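Local coordinates for hypothetical protein (Ruminococcus gnavus, PDB 4GL6) that is of unknown function, a single-chain member of the DUF5037 family built from two separate beta sheets flanked by helices, at residues Gly76-Met87 / Val116-Tyr125; Glu211-Ile219 / Asp229-Gly240. All coordinates share one frame; numbering follows the deposited sequence.

Interaction 1 of 2, residues Gly76-Met87 / Val116-Tyr125; sequences GQRLLAKQMESM and VEEISQWKNY
Trp122 is the knob of this contact: its indole sits among Leu80, Gln83, Met84 and Met87 of the helix, a knob-into-hole fit. The methyl CE of the selenomethionine Met87 lies over one face, 3.7 Å from the centroid of the six-membered ring and 17° off its normal, while SE stands above the five-membered ring, a Met-aromatic contact at longer range. The bend at chi3 of Met87 (-90°) turns CE onto the indole. Leu80 works with both branches. Leu80 CD1 makes a CH-pi contact over the face of Tyr125, 3.7 Å from its centroid, and Leu80 CD2 packs against Trp122 CE3 at 3.9 Å. The two short helices 116-119 and 122-129, joined by the turn at Ser120-Gln121, pack through these side chains against one flank of the long helix 75-95, and Trp122 NE1 and Tyr125 OH bond onward to Leu171 O and Leu139 O. At that turn Gln83 NE2 donates to Ser120 O (2.9 Å, 172°), meeting it nearly end-on to the carbonyl. Gln83 NE2 also donates to Leu79 O at 2.9 Å from above the carbonyl plane; both acceptors lie in the amide plane, which fixes its rotation. A leucine in place of Gln83 would probably leave Ser120 O without this donor and the turn held here by apolar packing alone. Toward the N-terminal ends of both segments, Leu79 CD1 meets Val116 CG1 at 3.7 Å.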
loop_
_atom_site.group_PDB
_atom_site.type_symbol
_atom_site.label_atom_id
_atom_site.label_comp_id
_atom_site.label_asym_id
_atom_site.label_seq_id
_atom_site.Cartn_x
_atom_site.Cartn_y
_atom_site.Cartn_z
ATOM N N GLY A 76 6.568 10.465 -0.080
ATOM C CA GLY A 76 7.193 9.993 1.175
ATOM C C GLY A 76 6.456 8.761 1.681
ATOM O O GLY A 76 7.054 7.758 2.095
ATOM N N GLN A 77 5.143 8.866 1.599
ATOM C CA GLN A 77 4.215 7.801 1.903
ATOM C C GLN A 77 4.523 6.540 1.074
ATOM O O GLN A 77 4.543 5.433 1.607
ATOM C CB GLN A 77 2.806 8.324 1.587
ATOM C CG GLN A 77 1.666 7.584 2.208
ATOM C CD GLN A 77 0.357 8.329 2.013
ATOM O OE1 GLN A 77 -0.112 9.076 2.889
ATOM N NE2 GLN A 77 -0.191 8.195 0.824
ATOM N N ARG A 78 4.752 6.721 -0.226
ATOM C CA ARG A 78 5.073 5.608 -1.142
ATOM C C ARG A 78 6.372 4.907 -0.778
ATOM O O ARG A 78 6.444 3.680 -0.829
ATOM C CB ARG A 78 5.131 6.073 -2.614
ATOM C CG ARG A 78 5.691 5.071 -3.629
ATOM C CD ARG A 78 4.909 3.762 -3.612
ATOM N NE ARG A 78 5.729 2.615 -3.986
ATOM C CZ ARG A 78 5.441 1.338 -3.714
ATOM N NH1 ARG A 78 4.355 0.990 -3.033
ATOM N NH2 ARG A 78 6.276 0.388 -4.102
ATOM N N LEU A 79 7.389 5.687 -0.443
ATOM C CA LEU A 79 8.671 5.132 -0.035
ATOM C C LEU A 79 8.527 4.274 1.228
ATOM O O LEU A 79 9.207 3.245 1.345
ATOM C CB LEU A 79 9.701 6.241 0.189
ATOM C CG LEU A 79 10.093 7.095 -1.019
ATOM C CD1 LEU A 79 10.976 8.259 -0.553
ATOM C CD2 LEU A 79 10.778 6.259 -2.082
ATOM N N LEU A 80 7.648 4.683 2.155
ATOM C CA LEU A 80 7.379 3.895 3.367
ATOM C C LEU A 80 6.651 2.580 2.973
ATOM O O LEU A 80 7.022 1.511 3.455
ATOM C CB LEU A 80 6.633 4.712 4.439
ATOM C CG LEU A 80 7.409 5.794 5.229
ATOM C CD1 LEU A 80 6.465 6.646 6.070
ATOM C CD2 LEU A 80 8.482 5.211 6.145
ATOM N N ALA A 81 5.667 2.667 2.075
ATOM C CA ALA A 81 4.973 1.485 1.523
ATOM C C ALA A 81 5.941 0.530 0.842
ATOM O O ALA A 81 5.851 -0.669 1.062
ATOM C CB ALA A 81 3.854 1.869 0.531
ATOM N N LYS A 82 6.874 1.066 0.046
ATOM C CA LYS A 82 7.894 0.250 -0.649
ATOM C C LYS A 82 8.693 -0.612 0.354
ATOM O O LYS A 82 8.952 -1.806 0.108
ATOM C CB LYS A 82 8.835 1.140 -1.498
ATOM C CG LYS A 82 9.884 0.421 -2.364
ATOM C CD LYS A 82 10.660 1.411 -3.238
ATOM C CE LYS A 82 11.828 0.752 -3.971
ATOM N NZ LYS A 82 11.407 -0.412 -4.800
ATOM N N GLN A 83 9.047 -0.010 1.485
ATOM C CA GLN A 83 9.770 -0.718 2.548
ATOM C C GLN A 83 8.925 -1.772 3.239
ATOM O O GLN A 83 9.428 -2.848 3.559
ATOM C CB GLN A 83 10.358 0.261 3.562
ATOM C CG GLN A 83 11.598 0.933 3.029
ATOM C CD GLN A 83 11.893 2.193 3.767
ATOM O OE1 GLN A 83 12.718 2.218 4.687
ATOM N NE2 GLN A 83 11.182 3.249 3.407
HETATM N N MSE A 84 7.656 -1.460 3.479
HETATM C CA MSE A 84 6.713 -2.416 4.110
HETATM C C MSE A 84 6.544 -3.650 3.185
HETATM O O MSE A 84 6.643 -4.789 3.628
HETATM C CB MSE A 84 5.363 -1.750 4.429
HETATM C CG MSE A 84 4.518 -2.542 5.419
HETATM SE SE MSE A 84 2.693 -1.939 5.462
HETATM C CE MSE A 84 1.934 -3.065 6.862
ATOM N N GLU A 85 6.342 -3.376 1.901
ATOM C CA GLU A 85 6.255 -4.398 0.858
ATOM C C GLU A 85 7.507 -5.274 0.826
ATOM O O GLU A 85 7.413 -6.498 0.797
ATOM C CB GLU A 85 6.047 -3.728 -0.508
ATOM C CG GLU A 85 4.653 -3.118 -0.645
ATOM C CD GLU A 85 4.495 -2.150 -1.801
ATOM O OE1 GLU A 85 5.369 -2.065 -2.696
ATOM O OE2 GLU A 85 3.462 -1.443 -1.807
ATOM N N SER A 86 8.666 -4.634 0.873
ATOM C CA SER A 86 9.940 -5.334 0.820
ATOM C C SER A 86 10.115 -6.322 1.990
ATOM O O SER A 86 10.484 -7.477 1.784
ATOM C CB SER A 86 11.088 -4.317 0.801
ATOM O OG SER A 86 12.317 -4.971 0.590
HETATM N N MSE A 87 9.847 -5.844 3.203
HETATM C CA MSE A 87 9.942 -6.658 4.432
HETATM C C MSE A 87 8.950 -7.842 4.444
HETATM O O MSE A 87 9.287 -8.939 4.911
HETATM C CB MSE A 87 9.778 -5.774 5.683
HETATM C CG MSE A 87 10.959 -4.830 5.951
HETATM SE SE MSE A 87 10.664 -3.575 7.484
HETATM C CE MSE A 87 9.868 -2.057 6.562
ATOM N N VAL A 116 10.925 14.615 3.162
ATOM C CA VAL A 116 10.895 13.230 2.680
ATOM C C VAL A 116 12.151 12.457 3.128
ATOM O O VAL A 116 12.022 11.308 3.559
ATOM C CB VAL A 116 10.698 13.152 1.157
ATOM C CG1 VAL A 116 10.679 11.704 0.696
ATOM C CG2 VAL A 116 9.397 13.833 0.768
ATOM N N GLU A 117 13.334 13.097 3.078
ATOM C CA GLU A 117 14.604 12.476 3.554
ATOM C C GLU A 117 14.498 12.009 5.013
ATOM O O GLU A 117 15.088 10.995 5.357
ATOM C CB GLU A 117 15.818 13.408 3.380
ATOM N N GLU A 118 13.707 12.708 5.841
ATOM C CA GLU A 118 13.492 12.338 7.255
ATOM C C GLU A 118 12.405 11.277 7.445
ATOM O O GLU A 118 12.664 10.249 8.079
ATOM C CB GLU A 118 13.153 13.570 8.125
ATOM C CG GLU A 118 13.167 13.306 9.643
ATOM C CD GLU A 118 12.757 14.497 10.501
ATOM O OE1 GLU A 118 12.836 15.660 10.043
ATOM O OE2 GLU A 118 12.373 14.259 11.667
ATOM N N ILE A 119 11.197 11.550 6.935
ATOM C CA ILE A 119 10.012 10.681 7.150
ATOM C C ILE A 119 10.105 9.297 6.502
ATOM O O ILE A 119 9.567 8.328 7.034
ATOM C CB ILE A 119 8.688 11.392 6.695
ATOM C CG1 ILE A 119 7.412 10.730 7.250
ATOM C CG2 ILE A 119 8.571 11.480 5.174
ATOM C CD1 ILE A 119 7.230 10.844 8.746
ATOM N N SER A 120 10.769 9.218 5.355
ATOM C CA SER A 120 10.900 7.964 4.596
ATOM C C SER A 120 11.799 6.904 5.244
ATOM O O SER A 120 11.812 5.772 4.793
ATOM C CB SER A 120 11.412 8.246 3.189
ATOM O OG SER A 120 12.747 8.715 3.252
ATOM N N GLN A 121 12.587 7.260 6.252
ATOM C CA GLN A 121 13.352 6.264 6.999
ATOM C C GLN A 121 12.395 5.562 7.970
ATOM O O GLN A 121 11.809 6.198 8.862
ATOM C CB GLN A 121 14.455 6.893 7.798
ATOM C CG GLN A 121 15.475 7.628 6.974
ATOM C CD GLN A 121 16.645 7.992 7.842
ATOM O OE1 GLN A 121 16.792 9.142 8.234
ATOM N NE2 GLN A 121 17.410 6.989 8.248
ATOM N N TRP A 122 12.270 4.249 7.808
ATOM C CA TRP A 122 11.365 3.433 8.619
ATOM C C TRP A 122 11.523 3.660 10.111
ATOM O O TRP A 122 10.528 3.834 10.814
ATOM C CB TRP A 122 11.530 1.964 8.264
ATOM C CG TRP A 122 10.438 1.142 8.834
ATOM C CD1 TRP A 122 10.462 0.397 9.989
ATOM C CD2 TRP A 122 9.101 0.998 8.315
ATOM N NE1 TRP A 122 9.264 -0.209 10.202
ATOM C CE2 TRP A 122 8.400 0.111 9.245
ATOM C CE3 TRP A 122 8.427 1.484 7.208
ATOM C CZ2 TRP A 122 7.086 -0.263 9.056
ATOM C CZ3 TRP A 122 7.103 1.093 7.026
ATOM C CH2 TRP A 122 6.451 0.237 7.929
ATOM N N LYS A 123 12.766 3.702 10.588
ATOM C CA LYS A 123 13.039 3.948 12.011
ATOM C C LYS A 123 12.381 5.246 12.557
ATOM O O LYS A 123 11.832 5.235 13.657
ATOM C CB LYS A 123 14.538 3.921 12.321
ATOM C CG LYS A 123 15.414 4.872 11.505
ATOM C CD LYS A 123 16.732 5.212 12.217
ATOM C CE LYS A 123 17.511 6.291 11.471
ATOM N NZ LYS A 123 18.603 6.885 12.286
ATOM N N ASN A 124 12.401 6.326 11.773
ATOM C CA ASN A 124 11.800 7.607 12.173
ATOM C C ASN A 124 10.302 7.556 12.163
ATOM O O ASN A 124 9.644 8.203 12.988
ATOM C CB ASN A 124 12.234 8.746 11.248
ATOM C CG ASN A 124 13.694 9.087 11.385
ATOM O OD1 ASN A 124 14.302 8.887 12.430
ATOM N ND2 ASN A 124 14.258 9.643 10.333
ATOM N N TYR A 125 9.763 6.830 11.188
ATOM C CA TYR A 125 8.327 6.674 11.046
ATOM C C TYR A 125 7.750 5.908 12.241
ATOM O O TYR A 125 6.735 6.313 12.794
ATOM C CB TYR A 125 7.993 6.013 9.701
ATOM C CG TYR A 125 6.526 5.744 9.506
ATOM C CD1 TYR A 125 5.598 6.783 9.553
ATOM C CD2 TYR A 125 6.052 4.447 9.253
ATOM C CE1 TYR A 125 4.223 6.537 9.371
ATOM C CE2 TYR A 125 4.677 4.189 9.071
ATOM C CZ TYR A 125 3.780 5.238 9.138
ATOM O OH TYR A 125 2.471 4.986 8.954
#

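Interaction 2 of 2, residues Glu211-Ile219 / Asp229-Gly240; sequences EGQPYFGTI and DNLEIFKAAKQG
Phe216 presents a ring face to Phe234, whose edge points into it: the centroids are 5.0 Å apart and the planes 80° from each other, a T-shaped pair. The closest atoms are Phe216 CD2 and Phe234 CD1, at 3.6 Å. With CG anti to its backbone N, Phe216 carries its ring over to the helix, where the face meets Phe234 CD1, and Phe234 also sets its CB over the same ring as a CH-pi contact. Ala237 CB lies at the edge of that ring, 4.0 Å from Phe216 CD1, and approaches Tyr215 O to 3.5 Å. Towards the start of the helix the chemistry turns polar. Thr218 OG1 donates to Asp229 OD2 at 2.9 Å, reaching the carboxylate on its anti side and out of its plane. The Thr218 chi1 of -163° swings the hydroxyl beside its own carbonyl carbon, where it can meet the acid. Next to Asp229, Asn230 caps helix 231-239, its OD1 accepting from Ile233 N at 3.1 Å. At the other end, Pro214 CB rests 3.5 Å from Ala237 O. Strand 215-220 is outermost in its mixed sheet, paired with strand 175-182 by backbone bonds. The axes of strand 215-219 and helix 231-239 approach to 6.8 Å, their N-to-C directions 144° apart, roughly antiparallel. Helix 156-171 contacts helix 231-239 through Leu231 and Phe234, with Lys238 salt-bridged to Glu159 and Lys235 to Glu157.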
loop_
_atom_site.group_PDB
_atom_site.type_symbol
_atom_site.label_atom_id
_atom_site.label_comp_id
_atom_site.label_asym_id
_atom_site.label_seq_id
_atom_site.Cartn_x
_atom_site.Cartn_y
_atom_site.Cartn_z
ATOM N N GLU A 211 -14.021 -11.531 -4.347
ATOM C CA GLU A 211 -15.149 -11.960 -3.484
ATOM C C GLU A 211 -15.224 -13.474 -3.363
ATOM O O GLU A 211 -15.162 -14.167 -4.371
ATOM C CB GLU A 211 -16.506 -11.483 -4.040
ATOM C CG GLU A 211 -17.721 -11.585 -3.104
ATOM C CD GLU A 211 -18.082 -10.263 -2.401
ATOM O OE1 GLU A 211 -18.245 -9.221 -3.084
ATOM O OE2 GLU A 211 -18.247 -10.259 -1.160
ATOM N N GLY A 212 -15.338 -13.978 -2.129
ATOM C CA GLY A 212 -15.458 -15.411 -1.868
ATOM C C GLY A 212 -14.154 -16.175 -1.822
ATOM O O GLY A 212 -14.121 -17.268 -1.269
ATOM N N GLN A 213 -13.083 -15.625 -2.395
ATOM C CA GLN A 213 -11.756 -16.257 -2.379
ATOM C C GLN A 213 -11.282 -16.316 -0.912
ATOM O O GLN A 213 -11.540 -15.373 -0.150
ATOM C CB GLN A 213 -10.753 -15.445 -3.219
ATOM C CG GLN A 213 -11.061 -15.346 -4.716
ATOM C CD GLN A 213 -10.706 -16.575 -5.531
ATOM O OE1 GLN A 213 -10.025 -17.498 -5.091
ATOM N NE2 GLN A 213 -11.137 -16.559 -6.758
ATOM N N PRO A 214 -10.591 -17.404 -0.523
ATOM C CA PRO A 214 -10.139 -17.515 0.859
ATOM C C PRO A 214 -9.070 -16.496 1.201
ATOM O O PRO A 214 -8.159 -16.269 0.398
ATOM C CB PRO A 214 -9.561 -18.932 0.931
ATOM C CG PRO A 214 -9.129 -19.235 -0.454
ATOM C CD PRO A 214 -10.113 -18.534 -1.346
ATOM N N TYR A 215 -9.205 -15.869 2.371
ATOM C CA TYR A 215 -8.232 -14.907 2.845
ATOM C C TYR A 215 -8.119 -14.904 4.355
ATOM O O TYR A 215 -9.016 -15.337 5.066
ATOM C CB TYR A 215 -8.549 -13.501 2.328
ATOM C CG TYR A 215 -9.544 -12.724 3.155
ATOM C CD1 TYR A 215 -10.893 -13.031 3.124
ATOM C CD2 TYR A 215 -9.118 -11.672 3.978
ATOM C CE1 TYR A 215 -11.793 -12.309 3.896
ATOM C CE2 TYR A 215 -9.998 -10.945 4.758
ATOM C CZ TYR A 215 -11.338 -11.267 4.711
ATOM O OH TYR A 215 -12.212 -10.531 5.466
ATOM N N PHE A 216 -6.984 -14.408 4.820
ATOM C CA PHE A 216 -6.675 -14.305 6.227
ATOM C C PHE A 216 -6.423 -12.831 6.508
ATOM O O PHE A 216 -5.575 -12.234 5.853
ATOM C CB PHE A 216 -5.437 -15.144 6.529
ATOM C CG PHE A 216 -4.910 -14.995 7.928
ATOM C CD1 PHE A 216 -5.632 -15.482 9.007
ATOM C CD2 PHE A 216 -3.662 -14.419 8.160
ATOM C CE1 PHE A 216 -5.134 -15.376 10.310
ATOM C CE2 PHE A 216 -3.151 -14.315 9.456
ATOM C CZ PHE A 216 -3.891 -14.791 10.535
ATOM N N GLY A 217 -7.157 -12.281 7.487
ATOM C CA GLY A 217 -7.067 -10.886 7.911
ATOM C C GLY A 217 -6.809 -10.828 9.398
ATOM O O GLY A 217 -7.578 -11.395 10.181
ATOM N N THR A 218 -5.723 -10.173 9.800
ATOM C CA THR A 218 -5.391 -10.077 11.226
ATOM C C THR A 218 -4.618 -8.808 11.510
ATOM O O THR A 218 -4.274 -8.060 10.591
ATOM C CB THR A 218 -4.592 -11.326 11.727
ATOM O OG1 THR A 218 -4.630 -11.399 13.162
ATOM C CG2 THR A 218 -3.142 -11.320 11.239
ATOM N N ILE A 219 -4.343 -8.605 12.791
ATOM C CA ILE A 219 -3.629 -7.464 13.293
ATOM C C ILE A 219 -2.670 -7.905 14.388
ATOM O O ILE A 219 -2.952 -8.865 15.135
ATOM C CB ILE A 219 -4.634 -6.437 13.874
ATOM C CG1 ILE A 219 -3.918 -5.134 14.279
ATOM C CG2 ILE A 219 -5.438 -7.022 15.044
ATOM C CD1 ILE A 219 -4.842 -4.049 14.787
ATOM N N ASP A 229 -5.026 -13.412 15.754
ATOM C CA ASP A 229 -5.547 -14.678 15.255
ATOM C C ASP A 229 -4.397 -15.708 15.181
ATOM O O ASP A 229 -3.396 -15.503 14.485
ATOM C CB ASP A 229 -6.245 -14.407 13.919
ATOM C CG ASP A 229 -7.407 -13.401 14.065
ATOM O OD1 ASP A 229 -8.394 -13.697 14.783
ATOM O OD2 ASP A 229 -7.323 -12.304 13.472
ATOM N N ASN A 230 -4.551 -16.787 15.943
ATOM C CA ASN A 230 -3.560 -17.854 16.034
ATOM C C ASN A 230 -3.444 -18.738 14.768
ATOM O O ASN A 230 -4.259 -18.644 13.840
ATOM C CB ASN A 230 -3.821 -18.723 17.288
ATOM C CG ASN A 230 -5.169 -19.451 17.265
ATOM O OD1 ASN A 230 -5.780 -19.663 16.221
ATOM N ND2 ASN A 230 -5.637 -19.821 18.433
ATOM N N LEU A 231 -2.431 -19.610 14.775
ATOM C CA LEU A 231 -2.165 -20.578 13.699
ATOM C C LEU A 231 -3.387 -21.362 13.241
ATOM O O LEU A 231 -3.543 -21.590 12.062
ATOM C CB LEU A 231 -1.096 -21.585 14.149
ATOM C CG LEU A 231 -0.743 -22.740 13.204
ATOM C CD1 LEU A 231 -0.137 -22.183 11.924
ATOM C CD2 LEU A 231 0.138 -23.778 13.887
ATOM N N GLU A 232 -4.232 -21.778 14.179
ATOM C CA GLU A 232 -5.419 -22.601 13.863
ATOM C C GLU A 232 -6.416 -21.816 13.017
ATOM O O GLU A 232 -6.933 -22.337 12.040
ATOM C CB GLU A 232 -6.058 -23.143 15.148
ATOM C CG GLU A 232 -5.108 -24.042 15.957
ATOM C CD GLU A 232 -5.197 -23.760 17.462
ATOM O OE1 GLU A 232 -6.255 -24.008 18.093
ATOM O OE2 GLU A 232 -4.193 -23.268 18.021
ATOM N N ILE A 233 -6.628 -20.553 13.377
ATOM C CA ILE A 233 -7.494 -19.627 12.627
ATOM C C ILE A 233 -6.935 -19.364 11.215
ATOM O O ILE A 233 -7.696 -19.199 10.259
ATOM C CB ILE A 233 -7.711 -18.303 13.425
ATOM C CG1 ILE A 233 -8.543 -18.575 14.698
ATOM C CG2 ILE A 233 -8.405 -17.240 12.582
ATOM C CD1 ILE A 233 -8.456 -17.489 15.751
ATOM N N PHE A 234 -5.608 -19.306 11.109
ATOM C CA PHE A 234 -4.905 -19.123 9.831
ATOM C C PHE A 234 -5.129 -20.319 8.915
ATOM O O PHE A 234 -5.508 -20.130 7.753
ATOM C CB PHE A 234 -3.411 -18.871 10.064
ATOM C CG PHE A 234 -2.583 -18.899 8.822
ATOM C CD1 PHE A 234 -2.661 -17.867 7.895
ATOM C CD2 PHE A 234 -1.686 -19.937 8.589
ATOM C CE1 PHE A 234 -1.890 -17.879 6.737
ATOM C CE2 PHE A 234 -0.908 -19.955 7.439
ATOM C CZ PHE A 234 -1.013 -18.925 6.512
ATOM N N LYS A 235 -4.925 -21.529 9.444
ATOM C CA LYS A 235 -5.146 -22.762 8.671
ATOM C C LYS A 235 -6.593 -22.868 8.157
ATOM O O LYS A 235 -6.801 -23.151 6.979
ATOM C CB LYS A 235 -4.725 -24.024 9.450
ATOM C CG LYS A 235 -3.217 -24.142 9.605
ATOM C CD LYS A 235 -2.700 -25.532 9.965
ATOM C CE LYS A 235 -2.881 -25.868 11.432
ATOM N NZ LYS A 235 -2.144 -27.113 11.788
ATOM N N ALA A 236 -7.561 -22.583 9.029
ATOM C CA ALA A 236 -8.982 -22.603 8.673
ATOM C C ALA A 236 -9.298 -21.550 7.593
ATOM O O ALA A 236 -9.973 -21.872 6.612
ATOM C CB ALA A 236 -9.866 -22.408 9.904
ATOM N N ALA A 237 -8.776 -20.331 7.761
ATOM C CA ALA A 237 -8.979 -19.230 6.795
ATOM C C ALA A 237 -8.411 -19.546 5.407
ATOM O O ALA A 237 -9.058 -19.270 4.388
ATOM C CB ALA A 237 -8.363 -17.947 7.314
ATOM N N LYS A 238 -7.222 -20.153 5.398
ATOM C CA LYS A 238 -6.502 -20.558 4.179
ATOM C C LYS A 238 -7.280 -21.629 3.368
ATOM O O LYS A 238 -7.176 -21.625 2.147
ATOM C CB LYS A 238 -5.065 -21.000 4.551
ATOM C CG LYS A 238 -4.088 -21.117 3.399
ATOM C CD LYS A 238 -2.673 -21.517 3.846
ATOM C CE LYS A 238 -1.806 -21.906 2.633
ATOM N NZ LYS A 238 -0.460 -22.499 2.868
ATOM N N GLN A 239 -8.045 -22.513 4.032
ATOM C CA GLN A 239 -9.006 -23.433 3.340
ATOM C C GLN A 239 -10.300 -22.680 2.966
ATOM O O GLN A 239 -10.814 -22.883 1.887
ATOM C CB GLN A 239 -9.390 -24.697 4.147
ATOM C CG GLN A 239 -8.524 -25.917 3.858
ATOM C CD GLN A 239 -7.115 -25.729 4.336
ATOM O OE1 GLN A 239 -6.857 -25.733 5.535
ATOM N NE2 GLN A 239 -6.185 -25.584 3.401
ATOM N N GLY A 240 -10.817 -21.838 3.868
ATOM C CA GLY A 240 -12.048 -21.053 3.660
ATOM C C GLY A 240 -13.229 -21.735 4.345
ATOM O O GLY A 240 -14.009 -22.409 3.669
#

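Interactions 1 and 2 follow in series along the chain and do not touch: their centres are 28 Å apart and their nearest atoms about 9 Å. Interaction 1 is the more central, 11 Å from the chain centre against 20 Å, and none of its touching residues is exposed, whereas four of twelve are in interaction 2. The first joins helix to helix, the second strand to helix. Both pack aromatic rings, but 76-87/116-125 sets aliphatic and selenomethionine methyls on ring faces, while 211-219/229-240 pairs two rings. Their cross-segment hydrogen bonds differ likewise, amide to backbone carbonyl in one, hydroxyl to carboxylate in the other. Helix 156-171 touches side chains of both.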